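Local coordinates for protein formate oxidase (PDB 5ZU2) that probably oxidises formate with the help of an FAD cofactor, as a member of the glucose-methanol-choline (GMC) oxidoreductase family, at residues Pro225-Lys230 with Val246-Gly251; Gly321-Leu326 with Cys398-Ala403; Ala508-Gly513 with Asp551-Asn556. The protein carries 1 engineered substitution. One frame throughout, in Å; residues are numbered along the deposited sequence.

Contact 1: Pro225-Lys230 with Val246-Gly251. With FAD (flavin-adenine dinucleotide), chain D; ACT (acetate ion), chain H.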
loop_
_atom_site.group_PDB
_atom_site.type_symbol
_atom_site.label_atom_id
_atom_site.label_comp_id
_atom_site.label_asym_id
_atom_site.label_seq_id
_atom_site.Cartn_x
_atom_site.Cartn_y
_atom_site.Cartn_z
ATOM N N PRO A 225 13.829 18.373 -3.681
ATOM C CA PRO A 225 12.419 18.204 -4.036
ATOM C C PRO A 225 12.099 18.959 -5.323
ATOM O O PRO A 225 12.960 19.600 -5.924
ATOM C CB PRO A 225 11.691 18.819 -2.842
ATOM C CG PRO A 225 12.602 19.917 -2.404
ATOM C CD PRO A 225 14.003 19.351 -2.594
ATOM N N GLU A 226 10.834 18.866 -5.742
ATOM C CA GLU A 226 10.313 19.585 -6.916
ATOM C C GLU A 226 11.153 19.380 -8.179
ATOM O O GLU A 226 11.315 20.296 -8.984
ATOM C CB GLU A 226 10.204 21.089 -6.640
ATOM C CG GLU A 226 9.733 21.453 -5.265
ATOM C CD GLU A 226 8.283 21.739 -5.241
ATOM O OE1 GLU A 226 7.570 21.169 -6.097
ATOM O OE2 GLU A 226 7.852 22.538 -4.382
ATOM N N VAL A 227 11.677 18.170 -8.377
ATOM C CA VAL A 227 12.345 17.819 -9.624
ATOM C C VAL A 227 11.719 16.542 -10.154
ATOM O O VAL A 227 11.400 15.626 -9.388
ATOM C CB VAL A 227 13.880 17.658 -9.476
ATOM C CG1 VAL A 227 14.494 18.930 -8.940
ATOM C CG2 VAL A 227 14.250 16.461 -8.615
ATOM N N HIS A 228 11.538 16.492 -11.466
ATOM C CA HIS A 228 10.905 15.381 -12.148
ATOM C C HIS A 228 11.960 14.572 -12.902
ATOM O O HIS A 228 12.744 15.125 -13.675
ATOM C CB HIS A 228 9.822 15.920 -13.078
ATOM C CG HIS A 228 8.799 14.906 -13.450
ATOM N ND1 HIS A 228 7.599 14.787 -12.781
ATOM C CD2 HIS A 228 8.777 13.982 -14.441
ATOM C CE1 HIS A 228 6.890 13.816 -13.335
ATOM N NE2 HIS A 228 7.578 13.314 -14.346
ATOM N N SER A 229 11.987 13.267 -12.675
ATOM C CA SER A 229 13.032 12.454 -13.285
ATOM C C SER A 229 12.807 12.330 -14.775
ATOM O O SER A 229 11.675 12.185 -15.245
ATOM C CB SER A 229 13.095 11.061 -12.657
ATOM O OG SER A 229 11.883 10.352 -12.880
ATOM N N LYS A 230 13.889 12.429 -15.527
ATOM C CA LYS A 230 13.780 12.250 -16.959
ATOM C C LYS A 230 14.230 10.868 -17.389
ATOM O O LYS A 230 13.551 10.230 -18.193
ATOM C CB LYS A 230 14.589 13.318 -17.704
ATOM C CG LYS A 230 14.713 12.993 -19.176
ATOM C CD LYS A 230 15.786 13.811 -19.850
ATOM C CE LYS A 230 15.733 13.630 -21.351
ATOM N NZ LYS A 230 16.918 14.266 -22.004
ATOM N N VAL A 246 17.241 14.925 -14.102
ATOM C CA VAL A 246 15.980 15.452 -13.601
ATOM C C VAL A 246 15.710 16.808 -14.234
ATOM O O VAL A 246 16.618 17.504 -14.694
ATOM C CB VAL A 246 15.959 15.587 -12.061
ATOM C CG1 VAL A 246 16.342 14.276 -11.402
ATOM C CG2 VAL A 246 16.872 16.733 -11.589
ATOM N N VAL A 247 14.431 17.183 -14.236
ATOM C CA VAL A 247 13.978 18.482 -14.716
ATOM C C VAL A 247 13.412 19.258 -13.534
ATOM O O VAL A 247 12.587 18.734 -12.777
ATOM C CB VAL A 247 12.938 18.327 -15.836
ATOM C CG1 VAL A 247 12.567 19.695 -16.404
ATOM C CG2 VAL A 247 13.497 17.417 -16.913
ATOM N N THR A 248 13.877 20.498 -13.372
ATOM C CA THR A 248 13.483 21.406 -12.305
ATOM C C THR A 248 12.228 22.153 -12.690
ATOM O O THR A 248 11.804 22.139 -13.847
ATOM C CB THR A 248 14.591 22.425 -11.983
ATOM O OG1 THR A 248 14.811 23.287 -13.109
ATOM C CG2 THR A 248 15.883 21.761 -11.591
ATOM N N ALA A 249 11.671 22.859 -11.698
ATOM C CA ALA A 249 10.470 23.663 -11.910
ATOM C C ALA A 249 10.680 24.691 -13.005
ATOM O O ALA A 249 9.783 24.930 -13.823
ATOM C CB ALA A 249 10.075 24.366 -10.612
ATOM N N ALA A 250 11.876 25.277 -13.063
ATOM C CA ALA A 250 12.225 26.253 -14.084
ATOM C C ALA A 250 12.495 25.613 -15.439
ATOM O O ALA A 250 12.800 26.333 -16.393
ATOM C CB ALA A 250 13.454 27.057 -13.640
ATOM N N GLY A 251 12.442 24.285 -15.536
ATOM C CA GLY A 251 12.613 23.623 -16.809
ATOM C C GLY A 251 14.050 23.361 -17.195
ATOM O O GLY A 251 14.338 23.208 -18.387
HETATM P PA FAD D . 5.808 5.493 -2.889
HETATM O O1A FAD D . 4.626 5.911 -3.642
HETATM O O2A FAD D . 5.659 5.577 -1.376
HETATM O O5B FAD D . 7.125 6.359 -3.303
HETATM C C5B FAD D . 7.388 6.747 -4.670
HETATM C C4B FAD D . 8.022 8.118 -4.634
HETATM O O4B FAD D . 8.650 8.412 -5.906
HETATM C C3B FAD D . 7.064 9.276 -4.345
HETATM O O3B FAD D . 7.614 10.205 -3.417
HETATM C C2B FAD D . 6.904 9.939 -5.713
HETATM O O2B FAD D . 6.568 11.329 -5.649
HETATM C C1B FAD D . 8.293 9.714 -6.302
HETATM N N9A FAD D . 8.320 9.782 -7.759
HETATM C C8A FAD D . 7.561 9.022 -8.605
HETATM N N7A FAD D . 7.766 9.268 -9.874
HETATM C C5A FAD D . 8.704 10.285 -9.868
HETATM C C6A FAD D . 9.333 10.997 -10.908
HETATM N N6A FAD D . 9.083 10.783 -12.204
HETATM N N1A FAD D . 10.243 11.940 -10.562
HETATM C C2A FAD D . 10.485 12.151 -9.267
HETATM N N3A FAD D . 9.948 11.549 -8.201
HETATM C C4A FAD D . 9.055 10.619 -8.570
HETATM N N1 FAD D . -0.548 0.476 2.913
HETATM C C2 FAD D . -0.771 -0.086 4.138
HETATM O O2 FAD D . -0.025 -0.967 4.590
HETATM N N3 FAD D . -1.862 0.341 4.907
HETATM C C4 FAD D . -2.793 1.314 4.545
HETATM O O4 FAD D . -3.727 1.600 5.300
HETATM C C4X FAD D . -2.532 1.904 3.236
HETATM N N5 FAD D . -3.356 2.829 2.800
HETATM C C5X FAD D . -3.110 3.388 1.561
HETATM C C6 FAD D . -3.967 4.395 1.103
HETATM C C7 FAD D . -3.762 5.007 -0.127
HETATM C C7M FAD D . -4.718 6.083 -0.591
HETATM C C8 FAD D . -2.666 4.612 -0.918
HETATM C C8M FAD D . -2.408 5.254 -2.252
HETATM C C9 FAD D . -1.799 3.618 -0.458
HETATM C C9A FAD D . -2.011 3.003 0.773
HETATM N N10 FAD D . -1.145 2.007 1.285
HETATM C C10 FAD D . -1.382 1.427 2.503
HETATM C "C1'" FAD D . -0.025 1.497 0.493
HETATM C "C2'" FAD D . 1.331 2.054 0.880
HETATM O "O2'" FAD D . 1.208 3.419 1.273
HETATM C "C3'" FAD D . 2.239 1.964 -0.347
HETATM O "O3'" FAD D . 2.165 0.665 -0.927
HETATM C "C4'" FAD D . 3.706 2.314 -0.119
HETATM O "O4'" FAD D . 3.775 3.595 0.514
HETATM C "C5'" FAD D . 4.454 2.246 -1.432
HETATM O "O5'" FAD D . 5.817 2.661 -1.216
HETATM P P FAD D . 6.819 2.846 -2.407
HETATM O O1P FAD D . 8.092 3.383 -1.750
HETATM O O2P FAD D . 6.829 1.566 -3.189
HETATM O O3P FAD D . 6.179 4.003 -3.279
HETATM C C ACT H . 4.042 11.629 -14.656
HETATM O O ACT H . 5.263 11.572 -14.955
HETATM O OXT ACT H . 3.238 10.660 -14.429
HETATM C CH3 ACT H . 3.458 13.116 -14.547
HETATM O O HOH W 1 12.672 22.488 -8.838
#
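His228 and Ser229 run antiparallel to Val247 and Val246, forming part of the beta hairpin of strands 227-235 and 240-248 in the FAD-binding part of the GMC fold. Backbone bonding centres on one hydrogen-bonded pair: His228 N donates a hydrogen bond to Val247 O at 2.8 Å, almost straight at 171°, and Val247 N returns a bond to His228 O at 2.7 Å. Just beyond the end of the ladder, a water bridges Glu226 O and Ala249 N. The chain then reverses in a type I turn closed by Gly251 N on Thr248 O; Gly251 has a positive phi of 85°, easily adopted without a side chain.

Apolar packing occupies the face that carries Val227 and Val246. Val246 CG2 sits 3.8 Å from Val227 CB, the two branched side chains crossing at a slant, and the CG2 methyl of Thr248 reaches Val227 CG1. Beta-branched residues suit this place because they fit extended backbone and fill the face close to the chain. Strand 253-258 covers it further through Leu254 and Phe256.

Ligand contacts involve the strand's other edge and His228. The imidazole of His228, with CG anti to its backbone N (chi1 -159°), swings away from the hairpin, stacks with Phe441 and bonds through NE2 to Pro440 O. An acetate, probably from the crystallisation liquor, is only weakly bonded to NE2, while adenine N6A lies over one ring face. Small Ser229 has its OG hydrogen-bonded with Gln266 OE1 and 2.9 Å from FAD N6A, and its backbone N donates to FAD N1A at 3.0 Å.

Contact 2: Gly321-Leu326 with Cys398-Ala403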
loop_
_atom_site.group_PDB
_atom_site.type_symbol
_atom_site.label_atom_id
_atom_site.label_comp_id
_atom_site.label_asym_id
_atom_site.label_seq_id
_atom_site.Cartn_x
_atom_site.Cartn_y
_atom_site.Cartn_z
ATOM N N GLY A 321 -21.155 6.305 14.533
ATOM C CA GLY A 321 -20.169 6.665 13.534
ATOM C C GLY A 321 -19.752 8.097 13.799
ATOM O O GLY A 321 -20.374 8.805 14.595
ATOM N N MET A 322 -18.694 8.537 13.117
ATOM C CA MET A 322 -18.118 9.843 13.409
ATOM C C MET A 322 -18.574 10.947 12.479
ATOM O O MET A 322 -18.126 12.081 12.647
ATOM C CB MET A 322 -16.592 9.748 13.389
ATOM C CG MET A 322 -16.093 8.759 14.426
ATOM S SD MET A 322 -16.521 9.377 16.063
ATOM C CE MET A 322 -15.627 10.938 16.060
ATOM N N ASP A 323 -19.500 10.661 11.558
ATOM C CA ASP A 323 -19.899 11.644 10.556
ATOM C C ASP A 323 -20.299 12.974 11.187
ATOM O O ASP A 323 -19.944 14.043 10.671
ATOM C CB ASP A 323 -21.046 11.082 9.702
ATOM C CG ASP A 323 -20.737 9.688 9.129
ATOM O OD1 ASP A 323 -20.595 8.712 9.918
ATOM O OD2 ASP A 323 -20.660 9.568 7.889
ATOM N N ASP A 324 -21.078 12.930 12.275
ATOM C CA ASP A 324 -21.559 14.175 12.862
ATOM C C ASP A 324 -20.465 14.942 13.587
ATOM O O ASP A 324 -20.636 16.136 13.846
ATOM C CB ASP A 324 -22.735 13.924 13.799
ATOM C CG ASP A 324 -23.764 15.046 13.730
ATOM O OD1 ASP A 324 -24.412 15.200 12.670
ATOM O OD2 ASP A 324 -23.927 15.786 14.725
ATOM N N VAL A 325 -19.351 14.294 13.913
ATOM C CA VAL A 325 -18.272 15.008 14.577
ATOM C C VAL A 325 -17.258 15.541 13.571
ATOM O O VAL A 325 -16.826 16.688 13.672
ATOM C CB VAL A 325 -17.598 14.104 15.628
ATOM C CG1 VAL A 325 -16.494 14.861 16.322
ATOM C CG2 VAL A 325 -18.622 13.576 16.635
ATOM N N LEU A 326 -16.851 14.747 12.581
ATOM C CA LEU A 326 -15.715 15.125 11.749
ATOM C C LEU A 326 -16.073 15.544 10.331
ATOM O O LEU A 326 -15.353 16.361 9.748
ATOM C CB LEU A 326 -14.688 13.987 11.702
ATOM C CG LEU A 326 -14.068 13.653 13.053
ATOM C CD1 LEU A 326 -13.327 12.340 13.001
ATOM C CD2 LEU A 326 -13.159 14.783 13.486
ATOM N N CYS A 398 -15.192 3.752 10.718
ATOM C CA CYS A 398 -16.349 4.170 11.515
ATOM C C CYS A 398 -16.914 5.520 11.075
ATOM O O CYS A 398 -17.194 6.395 11.905
ATOM C CB CYS A 398 -15.997 4.184 13.021
ATOM S SG CYS A 398 -14.627 5.261 13.549
ATOM N N MET A 399 -17.171 5.668 9.774
ATOM C CA MET A 399 -17.629 6.923 9.188
ATOM C C MET A 399 -17.890 6.684 7.703
ATOM O O MET A 399 -17.382 5.719 7.124
ATOM C CB MET A 399 -16.573 8.013 9.388
ATOM C CG MET A 399 -16.917 9.367 8.845
ATOM S SD MET A 399 -15.538 10.501 9.062
ATOM C CE MET A 399 -16.435 11.759 9.887
ATOM N N PHE A 400 -18.669 7.568 7.083
ATOM C CA PHE A 400 -18.713 7.548 5.628
ATOM C C PHE A 400 -17.334 7.923 5.076
ATOM O O PHE A 400 -16.768 8.951 5.460
ATOM C CB PHE A 400 -19.759 8.516 5.090
ATOM C CG PHE A 400 -19.851 8.508 3.593
ATOM C CD1 PHE A 400 -20.661 7.587 2.945
ATOM C CD2 PHE A 400 -19.106 9.394 2.836
ATOM C CE1 PHE A 400 -20.750 7.565 1.578
ATOM C CE2 PHE A 400 -19.186 9.384 1.449
ATOM C CZ PHE A 400 -20.006 8.470 0.818
ATOM N N GLY A 401 -16.774 7.061 4.213
ATOM C CA GLY A 401 -15.470 7.318 3.630
ATOM C C GLY A 401 -15.509 7.661 2.149
ATOM O O GLY A 401 -15.717 6.771 1.315
ATOM N N THR A 402 -15.299 8.938 1.802
ATOM C CA THR A 402 -15.362 9.340 0.396
ATOM C C THR A 402 -14.324 8.620 -0.444
ATOM O O THR A 402 -14.585 8.306 -1.605
ATOM C CB THR A 402 -15.145 10.841 0.247
ATOM O OG1 THR A 402 -13.967 11.187 0.966
ATOM C CG2 THR A 402 -16.351 11.655 0.756
ATOM N N ALA A 403 -13.148 8.347 0.122
ATOM C CA ALA A 403 -12.113 7.626 -0.598
ATOM C C ALA A 403 -12.511 6.203 -0.938
ATOM O O ALA A 403 -11.796 5.538 -1.692
ATOM C CB ALA A 403 -10.831 7.587 0.228
#
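Met322 N donates to Cys398 O and Phe400 N to Asp323 OD2, each at 2.9 Å; these two bonds join the first turn of helix 323-327 to the loop that follows strand 392-397, next to the large mixed sheet of the GMC fold. The first is a backbone bond lying in the plane of the Cys398 carbonyl. In the second, the amide meets the syn side of the carboxylate but 32° out of its plane. Aspartate suits this helix start, where the helix dipole would be expected to stabilise its charge.

Met399 lies between Cys398 and Phe400 in sequence, and its side chain runs alongside Asp323, the two pointing opposite ways. It is extended through CG and SD (chi1 -179°, chi2 -176°) and bends only at the last torsion, which delivers CE to the helix, 3.3 Å from Met322 O and 3.4 Å from Leu326 CB. An unbranched thioether can reach past the carboxylate and still turn its end methyl onto the helix. Nearby, Met322 CG rests on Cys398 SG at 3.9 Å, while Gly321 CA approaches Cys398 O closely where a side chain would press on Asp323 OD1.

Farther out, His416 N of strand 415-423 bonds to Asp323 OD1, so both oxygens are held and the carboxylate's rotation is restrained. Thr418 OG1 bonds to both Met399 O and Gly401 N. At the helix start Met322 O accepts from Val325 N at 2.8 Å, a 3-10-type bond, and from Leu326 N at 3.0 Å, an alpha-type bond.

Contact 3: Ala508-Gly513 with Asp551-Asn556. Engineered in segment 551-556: Ala553 (natural residue Arg). With FAD (flavin-adenine dinucleotide), chain D.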
loop_
_atom_site.group_PDB
_atom_site.type_symbol
_atom_site.label_atom_id
_atom_site.label_comp_id
_atom_site.label_asym_id
_atom_site.label_seq_id
_atom_site.Cartn_x
_atom_site.Cartn_y
_atom_site.Cartn_z
ATOM N N ALA A 508 -7.808 -1.347 -3.469
ATOM C CA ALA A 508 -7.571 -1.200 -2.038
ATOM C C ALA A 508 -6.269 -0.482 -1.756
ATOM O O ALA A 508 -5.876 -0.392 -0.585
ATOM C CB ALA A 508 -7.576 -2.557 -1.329
ATOM N N PHE A 509 -5.610 0.017 -2.810
ATOM C CA PHE A 509 -4.408 0.850 -2.744
ATOM C C PHE A 509 -3.141 0.061 -2.445
ATOM O O PHE A 509 -2.210 0.596 -1.833
ATOM C CB PHE A 509 -4.586 1.969 -1.708
ATOM C CG PHE A 509 -5.778 2.874 -1.980
ATOM C CD1 PHE A 509 -5.786 3.725 -3.085
ATOM C CD2 PHE A 509 -6.890 2.861 -1.145
ATOM C CE1 PHE A 509 -6.871 4.566 -3.351
ATOM C CE2 PHE A 509 -7.968 3.698 -1.409
ATOM C CZ PHE A 509 -7.959 4.547 -2.519
ATOM N N HIS A 510 -3.062 -1.194 -2.916
ATOM C CA HIS A 510 -1.872 -2.000 -2.646
ATOM C C HIS A 510 -1.130 -2.483 -3.894
ATOM O O HIS A 510 -0.714 -3.647 -3.936
ATOM C CB HIS A 510 -2.264 -3.221 -1.799
ATOM C CG HIS A 510 -3.077 -2.880 -0.590
ATOM N ND1 HIS A 510 -2.926 -1.696 0.095
ATOM C CD2 HIS A 510 -4.036 -3.569 0.066
ATOM C CE1 HIS A 510 -3.759 -1.669 1.117
ATOM N NE2 HIS A 510 -4.446 -2.795 1.117
ATOM N N PRO A 511 -0.867 -1.640 -4.893
ATOM C CA PRO A 511 -0.235 -2.162 -6.114
ATOM C C PRO A 511 1.222 -2.565 -5.894
ATOM O O PRO A 511 1.952 -1.924 -5.137
ATOM C CB PRO A 511 -0.368 -0.994 -7.097
ATOM C CG PRO A 511 -0.429 0.202 -6.233
ATOM C CD PRO A 511 -1.146 -0.195 -5.006
ATOM N N THR A 512 1.627 -3.658 -6.562
ATOM C CA THR A 512 2.938 -4.292 -6.411
ATOM C C THR A 512 3.386 -4.916 -7.733
ATOM O O THR A 512 2.600 -5.071 -8.669
ATOM C CB THR A 512 2.918 -5.407 -5.352
ATOM O OG1 THR A 512 2.164 -6.522 -5.874
ATOM C CG2 THR A 512 2.339 -4.953 -4.014
ATOM N N GLY A 513 4.675 -5.282 -7.791
ATOM C CA GLY A 513 5.146 -6.368 -8.626
ATOM C C GLY A 513 5.733 -6.029 -9.985
ATOM O O GLY A 513 6.153 -6.952 -10.694
ATOM N N ASP A 551 -0.966 -10.564 2.282
ATOM C CA ASP A 551 -2.351 -10.936 2.567
ATOM C C ASP A 551 -3.117 -9.825 3.305
ATOM O O ASP A 551 -3.982 -10.116 4.148
ATOM C CB ASP A 551 -2.397 -12.228 3.398
ATOM C CG ASP A 551 -1.567 -13.372 2.786
ATOM O OD1 ASP A 551 -0.321 -13.269 2.749
ATOM O OD2 ASP A 551 -2.150 -14.372 2.320
ATOM N N CYS A 552 -2.780 -8.562 3.039
ATOM C CA CYS A 552 -3.186 -7.437 3.867
ATOM C C CYS A 552 -2.646 -6.142 3.275
ATOM O O CYS A 552 -1.984 -6.179 2.235
ATOM C CB CYS A 552 -2.677 -7.641 5.291
ATOM S SG CYS A 552 -0.879 -7.901 5.362
ATOM N N ALA A 553 -2.952 -5.005 3.901
ATOM C CA ALA A 553 -2.317 -3.732 3.566
ATOM C C ALA A 553 -0.789 -3.874 3.587
ATOM O O ALA A 553 -0.229 -4.553 4.452
ATOM C CB ALA A 553 -2.785 -2.674 4.571
ATOM N N ILE A 554 -0.098 -3.193 2.668
ATOM C CA ILE A 554 1.243 -3.631 2.272
ATOM C C ILE A 554 2.365 -2.733 2.765
ATOM O O ILE A 554 3.542 -3.087 2.566
ATOM C CB ILE A 554 1.356 -3.778 0.743
ATOM C CG1 ILE A 554 1.250 -2.401 0.076
ATOM C CG2 ILE A 554 0.316 -4.739 0.195
ATOM C CD1 ILE A 554 1.667 -2.422 -1.373
ATOM N N GLN A 555 2.067 -1.599 3.405
ATOM C CA GLN A 555 3.139 -0.660 3.732
ATOM C C GLN A 555 4.208 -1.287 4.622
ATOM O O GLN A 555 5.391 -0.949 4.499
ATOM C CB GLN A 555 2.573 0.611 4.376
ATOM C CG GLN A 555 2.422 0.601 5.885
ATOM C CD GLN A 555 1.986 1.971 6.443
ATOM O OE1 GLN A 555 2.550 3.007 6.105
ATOM N NE2 GLN A 555 0.992 1.962 7.302
ATOM N N ASN A 556 3.825 -2.218 5.493
ATOM C CA ASN A 556 4.797 -2.873 6.363
ATOM C C ASN A 556 5.830 -3.639 5.532
ATOM O O ASN A 556 7.042 -3.496 5.745
ATOM C CB ASN A 556 4.035 -3.795 7.329
ATOM C CG ASN A 556 4.905 -4.392 8.423
ATOM O OD1 ASN A 556 4.478 -5.311 9.122
ATOM N ND2 ASN A 556 6.117 -3.886 8.577
HETATM P PA FAD D . 5.808 5.493 -2.889
HETATM O O1A FAD D . 4.626 5.911 -3.642
HETATM O O2A FAD D . 5.659 5.577 -1.376
HETATM O O5B FAD D . 7.125 6.359 -3.303
HETATM C C5B FAD D . 7.388 6.747 -4.670
HETATM C C4B FAD D . 8.022 8.118 -4.634
HETATM O O4B FAD D . 8.650 8.412 -5.906
HETATM C C3B FAD D . 7.064 9.276 -4.345
HETATM O O3B FAD D . 7.614 10.205 -3.417
HETATM C C2B FAD D . 6.904 9.939 -5.713
HETATM O O2B FAD D . 6.568 11.329 -5.649
HETATM C C1B FAD D . 8.293 9.714 -6.302
HETATM N N9A FAD D . 8.320 9.782 -7.759
HETATM C C8A FAD D . 7.561 9.022 -8.605
HETATM N N7A FAD D . 7.766 9.268 -9.874
HETATM C C5A FAD D . 8.704 10.285 -9.868
HETATM C C6A FAD D . 9.333 10.997 -10.908
HETATM N N6A FAD D . 9.083 10.783 -12.204
HETATM N N1A FAD D . 10.243 11.940 -10.562
HETATM C C2A FAD D . 10.485 12.151 -9.267
HETATM N N3A FAD D . 9.948 11.549 -8.201
HETATM C C4A FAD D . 9.055 10.619 -8.570
HETATM N N1 FAD D . -0.548 0.476 2.913
HETATM C C2 FAD D . -0.771 -0.086 4.138
HETATM O O2 FAD D . -0.025 -0.967 4.590
HETATM N N3 FAD D . -1.862 0.341 4.907
HETATM C C4 FAD D . -2.793 1.314 4.545
HETATM O O4 FAD D . -3.727 1.600 5.300
HETATM C C4X FAD D . -2.532 1.904 3.236
HETATM N N5 FAD D . -3.356 2.829 2.800
HETATM C C5X FAD D . -3.110 3.388 1.561
HETATM C C6 FAD D . -3.967 4.395 1.103
HETATM C C7 FAD D . -3.762 5.007 -0.127
HETATM C C7M FAD D . -4.718 6.083 -0.591
HETATM C C8 FAD D . -2.666 4.612 -0.918
HETATM C C8M FAD D . -2.408 5.254 -2.252
HETATM C C9 FAD D . -1.799 3.618 -0.458
HETATM C C9A FAD D . -2.011 3.003 0.773
HETATM N N10 FAD D . -1.145 2.007 1.285
HETATM C C10 FAD D . -1.382 1.427 2.503
HETATM C "C1'" FAD D . -0.025 1.497 0.493
HETATM C "C2'" FAD D . 1.331 2.054 0.880
HETATM O "O2'" FAD D . 1.208 3.419 1.273
HETATM C "C3'" FAD D . 2.239 1.964 -0.347
HETATM O "O3'" FAD D . 2.165 0.665 -0.927
HETATM C "C4'" FAD D . 3.706 2.314 -0.119
HETATM O "O4'" FAD D . 3.775 3.595 0.514
HETATM C "C5'" FAD D . 4.454 2.246 -1.432
HETATM O "O5'" FAD D . 5.817 2.661 -1.216
HETATM P P FAD D . 6.819 2.846 -2.407
HETATM O O1P FAD D . 8.092 3.383 -1.750
HETATM O O2P FAD D . 6.829 1.566 -3.189
HETATM O O3P FAD D . 6.179 4.003 -3.279
#
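FAD O2 accepts a hydrogen bond from Gln555 N, at 2.5 Å so short that its exact length is doubtful, and Ile554 N also lies close to it; Ile554 and its neighbour Ala553 pack against His510. No hydrogen bond links the two segments directly. Instead the engineered Ala553, arginine in the natural sequence, lays its CA over one face of the His510 imidazole, a CH-pi contact of 3.7 Å to the ring centroid. Ile554 CG2 touches His510 CB at 3.6 Å. With CG1 flanked by both N and C of its own backbone (chi1 67°), Ile554 extends toward FAD O3', and its CD1 lies 3.7 Å from Thr512 CG2. Branched, apolar isoleucine can thus meet histidine, threonine and ribityl chain at once. Here the C-terminal part of the GMC fold closes on the isoalloxazine: helix 555-572 begins at the pyrimidine end, where its amides would probably stabilise negative charge on a reduced flavin. Outside the pair, Gln555 is held by Asn97 and Thr100, and Thr512 OG1 by Met305 O. At the flavin's other end, the flat ring of Phe509 receives methyl C7M over its centre, 3.5 Å above the plane.

One extended FAD molecule relates contacts 1 and 3: the hairpin of contact 1 holds its adenine, and contact 3 borders the isoalloxazine; their centres are 28 Å apart and their nearest atoms about 17 Å. They come from distant parts of the chain, brought together on a single cofactor. Contact 2 does not touch FAD, the side chain of its Met399 standing about 11 Å from that of Tyr98, an FAD-binding residue. Yet its 398-403 loop leads inward to contact 3, where Ala403 O packs 4.0 Å from Phe509 CZ, on the ring that meets the flavin methyl. Contacts 1 and 2 lie farthest apart, with centres 38 Å from each other.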